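Local atomic coordinates of ferredoxin CarAc (Pseudomonas resinovorans, PDB entry 7BUH), a protein that carries electrons on its Rieske [2Fe-2S] cluster from the reductase CarAd to the terminal oxygenase CarAa of carbazole 1,9a-dioxygenase. Residues 28-32 and 42-46; 88-92 and 102-106. All blocks are in the same frame, centred on the assembly; numbering follows the deposited sequence.

Interaction 1. Residues 28-32 and 42-46. With FES (Fe2/s2 (inorganic) cluster), chain B.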
ATOM      1  N   ALA A  28       1.303  11.290   0.603  1.00 17.51           N
ATOM      2  CA  ALA A  28       1.845  10.243  -0.289  1.00 18.71           C
ATOM      3  C   ALA A  28       0.716   9.288  -0.650  1.00 15.32           C
ATOM      4  O   ALA A  28      -0.112   8.957   0.206  1.00 14.82           O
ATOM      5  CB  ALA A  28       2.940   9.502   0.414  1.00 18.13           C
ATOM      6  N   PRO A  29       0.693   8.776  -1.888  1.00 12.98           N
ATOM      7  CA  PRO A  29      -0.320   7.808  -2.290  1.00 11.94           C
ATOM      8  C   PRO A  29      -0.053   6.445  -1.636  1.00 10.82           C
ATOM      9  O   PRO A  29       1.063   6.134  -1.256  1.00 10.96           O
ATOM     10  CB  PRO A  29      -0.171   7.776  -3.804  1.00 12.60           C
ATOM     11  CG  PRO A  29       1.273   8.094  -3.998  1.00 12.71           C
ATOM     12  CD  PRO A  29       1.537   9.192  -3.013  1.00 13.01           C
ATOM     13  N   LEU A  30      -1.136   5.699  -1.462  1.00 11.07           N
ATOM     14  CA  LEU A  30      -1.114   4.307  -0.942  1.00 11.37           C
ATOM     15  C   LEU A  30      -1.467   3.334  -2.075  1.00 10.90           C
ATOM     16  O   LEU A  30      -2.130   3.713  -3.055  1.00 10.45           O
ATOM     17  CB  LEU A  30      -2.098   4.178   0.222  1.00 11.83           C
ATOM     18  CG  LEU A  30      -1.954   5.245   1.310  1.00 12.41           C
ATOM     19  CD1 LEU A  30      -3.029   5.097   2.371  1.00 13.62           C
ATOM     20  CD2 LEU A  30      -0.568   5.211   1.927  1.00 13.05           C
ATOM     21  N   ALA A  31      -1.019   2.102  -1.919  1.00 11.57           N
ATOM     22  CA  ALA A  31      -1.426   0.961  -2.768  1.00 11.10           C
ATOM     23  C   ALA A  31      -2.196   0.002  -1.869  1.00 10.83           C
ATOM     24  O   ALA A  31      -1.727  -0.286  -0.763  1.00  9.55           O
ATOM     25  CB  ALA A  31      -0.220   0.326  -3.387  1.00 11.86           C
ATOM     26  N   VAL A  32      -3.360  -0.436  -2.314  1.00  9.92           N
ATOM     27  CA  VAL A  32      -4.164  -1.467  -1.617  1.00 10.96           C
ATOM     28  C   VAL A  32      -4.142  -2.739  -2.464  1.00 10.70           C
ATOM     29  O   VAL A  32      -4.439  -2.667  -3.684  1.00 12.11           O
ATOM     30  CB  VAL A  32      -5.597  -0.974  -1.383  1.00 11.89           C
ATOM     31  CG1 VAL A  32      -6.441  -2.034  -0.735  1.00 12.69           C
ATOM     32  CG2 VAL A  32      -5.572   0.282  -0.542  1.00 13.14           C
ATOM     33  N   THR A  42       0.246  -0.557   1.524  1.00  9.92           N
ATOM     34  CA  THR A  42       1.540   0.098   1.792  1.00 10.37           C
ATOM     35  C   THR A  42       1.512   1.499   1.191  1.00 10.52           C
ATOM     36  O   THR A  42       0.574   1.818   0.478  1.00 10.32           O
ATOM     37  CB  THR A  42       2.683  -0.719   1.166  1.00 10.82           C
ATOM     38  OG1 THR A  42       2.583  -0.736  -0.264  1.00 11.40           O
ATOM     39  CG2 THR A  42       2.750  -2.150   1.652  1.00 10.81           C
ATOM     40  N   GLU A  43       2.578   2.267   1.390  1.00 11.32           N
ATOM     41  CA  GLU A  43       2.920   3.376   0.494  1.00 11.45           C
ATOM     42  C   GLU A  43       2.910   2.834  -0.943  1.00 10.93           C
ATOM     43  O   GLU A  43       3.347   1.681  -1.183  1.00 10.31           O
ATOM     44  CB  GLU A  43       4.297   3.955   0.828  1.00 14.83           C
ATOM     45  CG  GLU A  43       4.309   4.714   2.125  1.00 18.47           C
ATOM     46  CD  GLU A  43       5.656   4.799   2.845  1.00 24.99           C
ATOM     47  OE1 GLU A  43       6.719   4.235   2.364  1.00 20.78           O
ATOM     48  OE2 GLU A  43       5.633   5.434   3.935  1.00 32.07           O
ATOM     49  N   ASP A  44       2.418   3.620  -1.886  1.00 10.16           N
ATOM     50  CA  ASP A  44       2.430   3.246  -3.324  1.00 10.48           C
ATOM     51  C   ASP A  44       3.829   3.448  -3.926  1.00 10.67           C
ATOM     52  O   ASP A  44       4.164   2.768  -4.945  1.00 11.11           O
ATOM     53  CB  ASP A  44       1.436   4.106  -4.098  1.00 11.01           C
ATOM     54  CG  ASP A  44       1.367   3.759  -5.578  1.00 12.00           C
ATOM     55  OD1 ASP A  44       0.996   2.604  -5.876  1.00 13.14           O
ATOM     56  OD2 ASP A  44       1.662   4.657  -6.403  1.00 13.39           O
ATOM     57  N   THR A  45       4.596   4.396  -3.400  1.00 10.62           N
ATOM     58  CA  THR A  45       5.855   4.843  -4.046  1.00 11.61           C
ATOM     59  C   THR A  45       6.969   3.882  -3.655  1.00 11.05           C
ATOM     60  O   THR A  45       7.247   3.764  -2.490  1.00 10.35           O
ATOM     61  CB  THR A  45       6.169   6.296  -3.705  1.00 12.71           C
ATOM     62  OG1 THR A  45       5.002   7.078  -4.010  1.00 12.61           O
ATOM     63  CG2 THR A  45       7.374   6.788  -4.478  1.00 12.81           C
ATOM     64  N   CYS A  46       7.574   3.223  -4.637  1.00 10.55           N
ATOM     65  CA  CYS A  46       8.762   2.379  -4.431  1.00 12.07           C
ATOM     66  C   CYS A  46       9.849   3.230  -3.765  1.00 12.64           C
ATOM     67  O   CYS A  46      10.172   4.334  -4.286  1.00 11.26           O
ATOM     68  CB  CYS A  46       9.267   1.812  -5.747  1.00 11.47           C
ATOM     69  SG  CYS A  46      10.587   0.619  -5.466  1.00 11.38           S
TER
HETATM   70 FE1  FES B 501      13.700   0.747  -8.470  1.00 13.90          FE
HETATM   71 FE2  FES B 501      11.218   0.219  -7.634  1.00 12.17          FE
HETATM   72  S1  FES B 501      11.915   2.121  -8.538  1.00 13.43           S
HETATM   73  S2  FES B 501      12.926  -1.202  -7.803  1.00 12.74           S
HETATM   74  O   HOH W   1       3.688   6.676  -1.598  1.00 12.95           O
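With CG anti to the backbone N (chi1 -179°), D44 points its carboxylate toward the A31 side, and OD1 lies 3.6 Å from A31 CB, while the CB methylene of D44 lies against P29 O and L30 C. The pyrrolidine ring of P29 crosses the D44 side chain at about a right angle, with its CG 4.0 Å from D44 CB. T45 swings OG1 to the side of its own amide N (chi1 -52°), which brings the hydroxyl near CG and CD of the same ring. The carboxylate is held from beyond these strands: S52 and S54 hydrogen-bond OD2 and OD1, and R21 adds a long, weak ion pair.

The backbone is that of the antiparallel hairpin of strands 27-35 and 38-43, part of the larger sheet of the Rieske fold. A31 and T42 form a hydrogen-bonded pair, A31 N reaching T42 O at 2.9 Å and T42 N reaching A31 O at 3.0 Å. L30 and E43 make the non-hydrogen-bonded pair next to it; their side chains diverge, yet both touch F91. T42 OG1 donates to E43 O of the next residue, from above that carbonyl's plane, and is hydrogen-bonded to Y33 OH.

Past E43 the second strand gives way to loop, but pairing goes one step further: D44 N donates to P29 O over 2.9 Å in a nearly straight bond (172°), from above the carbonyl plane. P29 O also accepts a hydrogen bond from a water at 2.7 Å, and the water in turn takes the N-H of T45, so the loop is tied back to the strand as it departs. It then delivers C46, whose SG binds FE2 of the cluster at 2.3 Å; C65 supplies the second thiolate to the same iron.

Interaction 2. Residues 88-92 and 102-106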
ATOM      1  N   LEU A  88       8.749  -0.222   3.100  1.00 11.75           N
ATOM      2  CA  LEU A  88       7.517   0.576   2.919  1.00 11.78           C
ATOM      3  C   LEU A  88       6.828   0.726   4.270  1.00 12.18           C
ATOM      4  O   LEU A  88       6.797  -0.242   5.043  1.00 11.64           O
ATOM      5  CB  LEU A  88       6.563  -0.103   1.930  1.00 12.16           C
ATOM      6  CG  LEU A  88       7.077  -0.323   0.522  1.00 12.59           C
ATOM      7  CD1 LEU A  88       6.208  -1.331  -0.229  1.00 13.31           C
ATOM      8  CD2 LEU A  88       7.188   1.000  -0.228  1.00 13.61           C
ATOM      9  N   GLY A  89       6.190   1.874   4.443  1.00 12.74           N
ATOM     10  CA  GLY A  89       5.150   2.089   5.441  1.00 14.95           C
ATOM     11  C   GLY A  89       4.023   1.112   5.200  1.00 16.51           C
ATOM     12  O   GLY A  89       3.642   0.908   4.033  1.00 14.90           O
ATOM     13  N   VAL A  90       3.488   0.542   6.259  1.00 16.99           N
ATOM     14  CA  VAL A  90       2.308  -0.358   6.145  1.00 16.91           C
ATOM     15  C   VAL A  90       1.090   0.355   6.734  1.00 16.36           C
ATOM     16  O   VAL A  90       1.229   1.107   7.755  1.00 15.78           O
ATOM     17  CB  VAL A  90       2.560  -1.730   6.784  1.00 19.44           C
ATOM     18  CG1 VAL A  90       3.714  -2.453   6.085  1.00 21.37           C
ATOM     19  CG2 VAL A  90       2.784  -1.646   8.276  1.00 21.92           C
ATOM     20  N   PHE A  91      -0.065   0.140   6.123  1.00 13.65           N
ATOM     21  CA  PHE A  91      -1.351   0.748   6.570  1.00 14.54           C
ATOM     22  C   PHE A  91      -2.364  -0.367   6.782  1.00 14.36           C
ATOM     23  O   PHE A  91      -2.511  -1.200   5.902  1.00 13.85           O
ATOM     24  CB  PHE A  91      -1.856   1.789   5.569  1.00 14.11           C
ATOM     25  CG  PHE A  91      -0.910   2.948   5.397  1.00 14.87           C
ATOM     26  CD1 PHE A  91       0.323   2.784   4.780  1.00 15.23           C
ATOM     27  CD2 PHE A  91      -1.202   4.190   5.947  1.00 16.60           C
ATOM     28  CE1 PHE A  91       1.213   3.839   4.662  1.00 15.45           C
ATOM     29  CE2 PHE A  91      -0.307   5.243   5.836  1.00 16.55           C
ATOM     30  CZ  PHE A  91       0.894   5.072   5.184  1.00 16.97           C
ATOM     31  N   GLU A  92      -3.079  -0.333   7.902  1.00 15.27           N
ATOM     32  CA  GLU A  92      -4.234  -1.226   8.177  1.00 18.13           C
ATOM     33  C   GLU A  92      -5.329  -1.090   7.103  1.00 16.39           C
ATOM     34  O   GLU A  92      -5.588   0.032   6.601  1.00 14.38           O
ATOM     35  CB  GLU A  92      -4.813  -0.924   9.561  1.00 23.41           C
ATOM     36  CG  GLU A  92      -5.804  -1.974  10.030  1.00 30.90           C
ATOM     37  CD  GLU A  92      -6.289  -1.784  11.469  1.00 38.24           C
ATOM     38  OE1 GLU A  92      -5.681  -0.949  12.195  1.00 47.53           O
ATOM     39  OE2 GLU A  92      -7.278  -2.460  11.864  1.00 40.57           O
ATOM     40  N   VAL A 102      -8.849   1.872   3.820  1.00 13.92           N
ATOM     41  CA  VAL A 102      -7.442   1.889   4.280  1.00 13.84           C
ATOM     42  C   VAL A 102      -7.261   2.996   5.317  1.00 14.33           C
ATOM     43  O   VAL A 102      -7.770   4.088   5.130  1.00 13.56           O
ATOM     44  CB  VAL A 102      -6.462   1.951   3.086  1.00 13.35           C
ATOM     45  CG1 VAL A 102      -6.611   3.186   2.214  1.00 14.63           C
ATOM     46  CG2 VAL A 102      -5.042   1.834   3.584  1.00 13.76           C
ATOM     47  N   ALA A 103      -6.554   2.694   6.391  1.00 16.01           N
ATOM     48  CA  ALA A 103      -6.236   3.672   7.440  1.00 19.08           C
ATOM     49  C   ALA A 103      -5.459   4.817   6.789  1.00 23.71           C
ATOM     50  O   ALA A 103      -4.681   4.576   5.794  1.00 24.60           O
ATOM     51  CB  ALA A 103      -5.492   3.029   8.562  1.00 21.20           C
ATOM     52  N   GLY A 104      -5.774   6.032   7.219  1.00 23.58           N
ATOM     53  CA  GLY A 104      -5.159   7.261   6.708  1.00 29.58           C
ATOM     54  C   GLY A 104      -3.856   7.474   7.428  1.00 33.80           C
ATOM     55  O   GLY A 104      -3.154   8.409   7.006  1.00 43.89           O
ATOM     56  N   GLU A 105      -3.603   6.636   8.458  1.00 38.23           N
ATOM     57  CA  GLU A 105      -2.397   6.642   9.341  0.50 44.04           C
ATOM     58  C   GLU A 105      -1.752   8.039   9.282  1.00 50.43           C
ATOM     59  O   GLU A 105      -0.489   8.112   9.277  1.00 58.84           O
ATOM     60  CB  GLU A 105      -1.483   5.442   9.007  0.50 41.91           C
ATOM     61  CG  GLU A 105       0.025   5.649   9.209  0.50 38.42           C
ATOM     62  CD  GLU A 105       0.923   4.425   9.075  0.50 38.82           C
ATOM     63  OE1 GLU A 105       1.985   4.523   8.422  0.50 33.88           O
ATOM     64  OE2 GLU A 105       0.587   3.380   9.656  0.50 40.32           O
ATOM     65  N   LYS A 106      -2.590   9.087   9.247  1.00 54.80           N
ATOM     66  CA  LYS A 106      -2.229  10.525   9.277  1.00 59.04           C
ATOM     67  C   LYS A 106      -2.590  11.008  10.681  1.00 69.22           C
ATOM     68  O   LYS A 106      -2.974  10.146  11.509  1.00 72.12           O
ATOM     69  CB  LYS A 106      -2.976  11.308   8.192  1.00 58.19           C
TER
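A103 and E92 meet through the backbone: A103 N donates to E92 O at 2.8 Å in an almost perfectly straight bond (177°). The same carbonyl oxygen receives a CA-H...O contact from V102, and the CB atoms of E92 and A103 lie 4.1 Å apart beside it. F91 does the filling between the two segments. Its CB packs on CG2 of V102 at 3.8 Å, and because CG sits on the side of its own backbone N (chi1 -62°), the ring runs along the turn that follows strand 99-103. CD2 approaches A103 O obliquely at 3.5 Å, and G104 O faces the ring edge near its plane. The extended E105 chain crosses the ring at about a right angle, with OE1 over one face and the carboxylate tilted 32° from the ring plane; that placing is doubtful, because a second conformer is modelled.

Further out, L30, A41 and E43 also touch the F91 side chain, and the F91 backbone pairs with A41. V102 reaches L6 and V8 as well as L30 and V32, while W5 touches E92 and A103. The hairpin of strands 90-96 and 99-103 is thus flanked by 38-43 next to the first strand and by 5-10 next to the second. Replacing F91 with an alanine would probably open a gap where the ring lies beside L30 and the A103 carbonyl.

Beyond A103 the two backbones part, so within these segments one backbone hydrogen bond and aromatic packing do the joining. In this conformer E105 also puts OE2 3.0 Å from V90 O, two acceptors with no bond between them; with OE1 over the ring, the arrangement looks unfavourable, consistent with E105 being modelled in two positions.

Interactions 1 and 2 each join the two strands of a hairpin, and the hairpins share one sheet, where strands 38-43 and 90-96 are neighbours. They touch directly: E43 N lies 3.2 Å from G89 O, a probable hydrogen bond, and L30 CD2 packs 3.5 Å from F91 CE1. Interaction 1 sits nearer the middle of the chain, with three backbone hydrogen bonds, a water link and a buried carboxylate satisfied by serines; it leads straight to the cluster. Interaction 2 lies farther out and away from that site. F91 and V102 are buried, whereas E92 and E105 are exposed, and a single backbone hydrogen bond joins its two segments.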